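Local coordinates for periplasmic binding protein (Veillonella parvula, PDB 4OVK) that probably captures a solute outside the cell membrane and delivers it to an ABC transporter for import, at residues E224-W229 against Q255-I260. Residues are numbered along the deposited sequence; the frame is centred on the assembly and turned at random.
Sequences EEIMTW and QNWSNI
W257 and I260, reaching out of the 255-260 loop, meet I226 and M227 on helix 223-229 with no hydrogen bond between the two segments. Q255 prepares the meeting: its OE1 accepts from W257 NE1 at 2.9 Å, in the plane of the indole and on a carbonyl lone pair, which satisfies the ring's polar edge and helps hold its rotation. N256, an asparagine suited to closing an Asx turn, takes both S258 N and S258 OG on its OD1, the hydroxyl at 2.8 Å. W257, long and flat enough to span from Q255 to I226, offers the far corner of its six-membered ring: CZ3 lies 3.7 Å from I226 CG2, and CH2 stands 3.9 Å from I226 CD1, so both branches of the beta-branched isoleucine bear on it. Replacing W257 by alanine is likely to leave a gap beside I226 and Q255 OE1 without its indole donor. A type I turn then leads to I260, at the N-cap position of helix 261-264. Its chi1 (-60°) and chi2 (-79°) together bring the apolar CD1 to the helix backbone, 3.6 Å from both I226 O and M227 CA. The loop thus packs on helix 223-229 beside the parallel sheet, where I226 touches L182 and W257 L184 of strand 180-184; cohesion rests on van der Waals contact, while N256 shapes the turn and Q255 OE1 orients the indole.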
ATOM      1  N   GLU A 224      28.504   6.021  -5.045  1.00 34.69           N
ATOM      2  CA  GLU A 224      29.272   5.625  -6.223  1.00 39.65           C
ATOM      3  C   GLU A 224      28.513   4.610  -7.096  1.00 37.40           C
ATOM      4  O   GLU A 224      28.499   4.739  -8.326  1.00 40.58           O
ATOM      5  CB  GLU A 224      30.649   5.087  -5.816  1.00 48.24           C
ATOM      6  CG  GLU A 224      31.590   4.845  -6.984  1.00 58.87           C
ATOM      7  CD  GLU A 224      31.727   3.374  -7.341  1.00 71.66           C
ATOM      8  OE1 GLU A 224      32.554   2.681  -6.707  1.00 81.87           O
ATOM      9  OE2 GLU A 224      31.020   2.915  -8.267  1.00 73.64           O
ATOM     10  N   GLU A 225      27.870   3.625  -6.466  1.00 37.85           N
ATOM     11  CA  GLU A 225      27.030   2.652  -7.189  1.00 35.92           C
ATOM     12  C   GLU A 225      25.916   3.351  -7.971  1.00 32.74           C
ATOM     13  O   GLU A 225      25.670   3.037  -9.139  1.00 36.46           O
ATOM     14  CB  GLU A 225      26.396   1.639  -6.222  1.00 39.08           C
ATOM     15  CG  GLU A 225      27.323   0.532  -5.755  1.00 43.77           C
ATOM     16  CD  GLU A 225      26.735  -0.282  -4.613  1.00 48.10           C
ATOM     17  OE1 GLU A 225      26.165  -1.357  -4.893  1.00 52.26           O
ATOM     18  OE2 GLU A 225      26.833   0.156  -3.442  1.00 48.60           O
ATOM     19  N   ILE A 226      25.246   4.297  -7.317  1.00 27.63           N
ATOM     20  CA  ILE A 226      24.138   5.026  -7.934  1.00 29.34           C
ATOM     21  C   ILE A 226      24.628   5.881  -9.114  1.00 32.60           C
ATOM     22  O   ILE A 226      23.957   5.958 -10.149  1.00 28.02           O
ATOM     23  CB  ILE A 226      23.363   5.870  -6.884  1.00 30.05           C
ATOM     24  CG1 ILE A 226      22.657   4.939  -5.877  1.00 31.40           C
ATOM     25  CG2 ILE A 226      22.347   6.796  -7.551  1.00 29.21           C
ATOM     26  CD1 ILE A 226      22.072   5.649  -4.677  1.00 32.14           C
HETATM   27  N   MSE A 227      25.800   6.497  -8.968  1.00 34.67           N
HETATM   28  CA  MSE A 227      26.399   7.279 -10.054  1.00 38.86           C
HETATM   29  C   MSE A 227      26.673   6.381 -11.240  1.00 40.61           C
HETATM   30  O   MSE A 227      26.405   6.752 -12.385  1.00 37.86           O
HETATM   31  CB  MSE A 227      27.660   7.994  -9.566  1.00 43.13           C
HETATM   32  CG  MSE A 227      27.314   9.118  -8.588  1.00 46.67           C
HETATM   33 SE   MSE A 227      28.944   9.849  -7.744  1.00 62.49          SE
HETATM   34  CE  MSE A 227      29.675  10.797  -9.313  1.00 58.44           C
ATOM     35  N   THR A 228      27.173   5.179 -10.971  1.00 37.93           N
ATOM     36  CA  THR A 228      27.444   4.193 -12.020  1.00 37.66           C
ATOM     37  C   THR A 228      26.163   3.754 -12.750  1.00 33.31           C
ATOM     38  O   THR A 228      26.127   3.731 -13.992  1.00 31.42           O
ATOM     39  CB  THR A 228      28.176   2.970 -11.426  1.00 38.38           C
ATOM     40  OG1 THR A 228      29.436   3.394 -10.896  1.00 40.95           O
ATOM     41  CG2 THR A 228      28.414   1.888 -12.470  1.00 40.69           C
ATOM     42  N   TRP A 229      25.118   3.423 -11.987  1.00 32.60           N
ATOM     43  CA  TRP A 229      23.826   3.039 -12.572  1.00 31.72           C
ATOM     44  C   TRP A 229      23.293   4.164 -13.453  1.00 29.31           C
ATOM     45  O   TRP A 229      22.834   3.919 -14.566  1.00 30.80           O
ATOM     46  CB  TRP A 229      22.783   2.709 -11.490  1.00 31.16           C
ATOM     47  CG  TRP A 229      23.125   1.536 -10.609  1.00 32.23           C
ATOM     48  CD1 TRP A 229      23.958   0.500 -10.903  1.00 34.40           C
ATOM     49  CD2 TRP A 229      22.616   1.280  -9.295  1.00 31.48           C
ATOM     50  NE1 TRP A 229      24.018  -0.380  -9.847  1.00 35.72           N
ATOM     51  CE2 TRP A 229      23.197   0.071  -8.849  1.00 33.81           C
ATOM     52  CE3 TRP A 229      21.727   1.955  -8.449  1.00 29.28           C
ATOM     53  CZ2 TRP A 229      22.921  -0.472  -7.596  1.00 36.16           C
ATOM     54  CZ3 TRP A 229      21.448   1.410  -7.203  1.00 32.24           C
ATOM     55  CH2 TRP A 229      22.044   0.208  -6.790  1.00 34.70           C
ATOM     56  N   GLN A 255      26.264  13.383  -0.456  1.00 31.63           N
ATOM     57  CA  GLN A 255      25.690  12.896  -1.711  1.00 29.37           C
ATOM     58  C   GLN A 255      25.707  13.994  -2.745  1.00 29.62           C
ATOM     59  O   GLN A 255      25.362  15.134  -2.464  1.00 33.28           O
ATOM     60  CB  GLN A 255      24.249  12.403  -1.500  1.00 27.24           C
ATOM     61  CG  GLN A 255      24.122  11.316  -0.441  1.00 29.97           C
ATOM     62  CD  GLN A 255      22.688  11.035  -0.032  1.00 28.16           C
ATOM     63  OE1 GLN A 255      21.758  11.134  -0.834  1.00 25.77           O
ATOM     64  NE2 GLN A 255      22.501  10.674   1.232  1.00 31.27           N
ATOM     65  N   ASN A 256      26.131  13.634  -3.945  1.00 31.46           N
ATOM     66  CA  ASN A 256      26.122  14.532  -5.076  1.00 33.94           C
ATOM     67  C   ASN A 256      25.293  13.886  -6.184  1.00 31.12           C
ATOM     68  O   ASN A 256      25.748  12.976  -6.882  1.00 31.91           O
ATOM     69  CB  ASN A 256      27.552  14.814  -5.539  1.00 39.03           C
ATOM     70  CG  ASN A 256      27.620  15.857  -6.639  1.00 41.01           C
ATOM     71  OD1 ASN A 256      26.600  16.289  -7.180  1.00 36.59           O
ATOM     72  ND2 ASN A 256      28.832  16.260  -6.980  1.00 47.74           N
ATOM     73  N   TRP A 257      24.067  14.371  -6.320  1.00 28.69           N
ATOM     74  CA  TRP A 257      23.109  13.864  -7.294  1.00 25.73           C
ATOM     75  C   TRP A 257      23.161  14.636  -8.625  1.00 26.25           C
ATOM     76  O   TRP A 257      22.491  14.250  -9.567  1.00 24.52           O
ATOM     77  CB  TRP A 257      21.695  13.938  -6.694  1.00 23.43           C
ATOM     78  CG  TRP A 257      21.487  12.950  -5.588  1.00 23.36           C
ATOM     79  CD1 TRP A 257      21.753  13.133  -4.264  1.00 24.86           C
ATOM     80  CD2 TRP A 257      20.987  11.618  -5.718  1.00 22.69           C
ATOM     81  NE1 TRP A 257      21.449  11.993  -3.556  1.00 23.16           N
ATOM     82  CE2 TRP A 257      20.979  11.046  -4.424  1.00 23.43           C
ATOM     83  CE3 TRP A 257      20.544  10.850  -6.801  1.00 23.19           C
ATOM     84  CZ2 TRP A 257      20.535   9.740  -4.182  1.00 23.25           C
ATOM     85  CZ3 TRP A 257      20.106   9.544  -6.560  1.00 23.40           C
ATOM     86  CH2 TRP A 257      20.102   9.007  -5.262  1.00 25.27           C
ATOM     87  N   SER A 258      23.970  15.697  -8.704  1.00 28.22           N
ATOM     88  CA  SER A 258      23.847  16.694  -9.794  1.00 29.77           C
ATOM     89  C   SER A 258      24.119  16.188 -11.216  1.00 30.24           C
ATOM     90  O   SER A 258      23.630  16.775 -12.182  1.00 32.77           O
ATOM     91  CB  SER A 258      24.729  17.919  -9.513  1.00 31.93           C
ATOM     92  OG  SER A 258      26.108  17.597  -9.584  1.00 29.58           O
ATOM     93  N   ASN A 259      24.892  15.112 -11.340  1.00 29.12           N
ATOM     94  CA  ASN A 259      25.281  14.582 -12.644  1.00 30.20           C
ATOM     95  C   ASN A 259      24.502  13.325 -13.056  1.00 28.22           C
ATOM     96  O   ASN A 259      24.835  12.691 -14.061  1.00 29.56           O
ATOM     97  CB  ASN A 259      26.785  14.294 -12.643  1.00 35.76           C
ATOM     98  CG  ASN A 259      27.619  15.553 -12.494  1.00 47.28           C
ATOM     99  OD1 ASN A 259      27.347  16.574 -13.133  1.00 61.22           O
ATOM    100  ND2 ASN A 259      28.643  15.486 -11.649  1.00 55.81           N
ATOM    101  N   ILE A 260      23.462  12.980 -12.295  1.00 24.14           N
ATOM    102  CA  ILE A 260      22.627  11.813 -12.596  1.00 26.24           C
ATOM    103  C   ILE A 260      21.580  12.217 -13.635  1.00 25.52           C
ATOM    104  O   ILE A 260      20.967  13.280 -13.507  1.00 25.66           O
ATOM    105  CB  ILE A 260      21.920  11.280 -11.329  1.00 27.18           C
ATOM    106  CG1 ILE A 260      22.944  10.849 -10.271  1.00 30.63           C
ATOM    107  CG2 ILE A 260      20.961  10.139 -11.676  1.00 26.41           C
ATOM    108  CD1 ILE A 260      23.566   9.502 -10.507  1.00 33.78           C
TER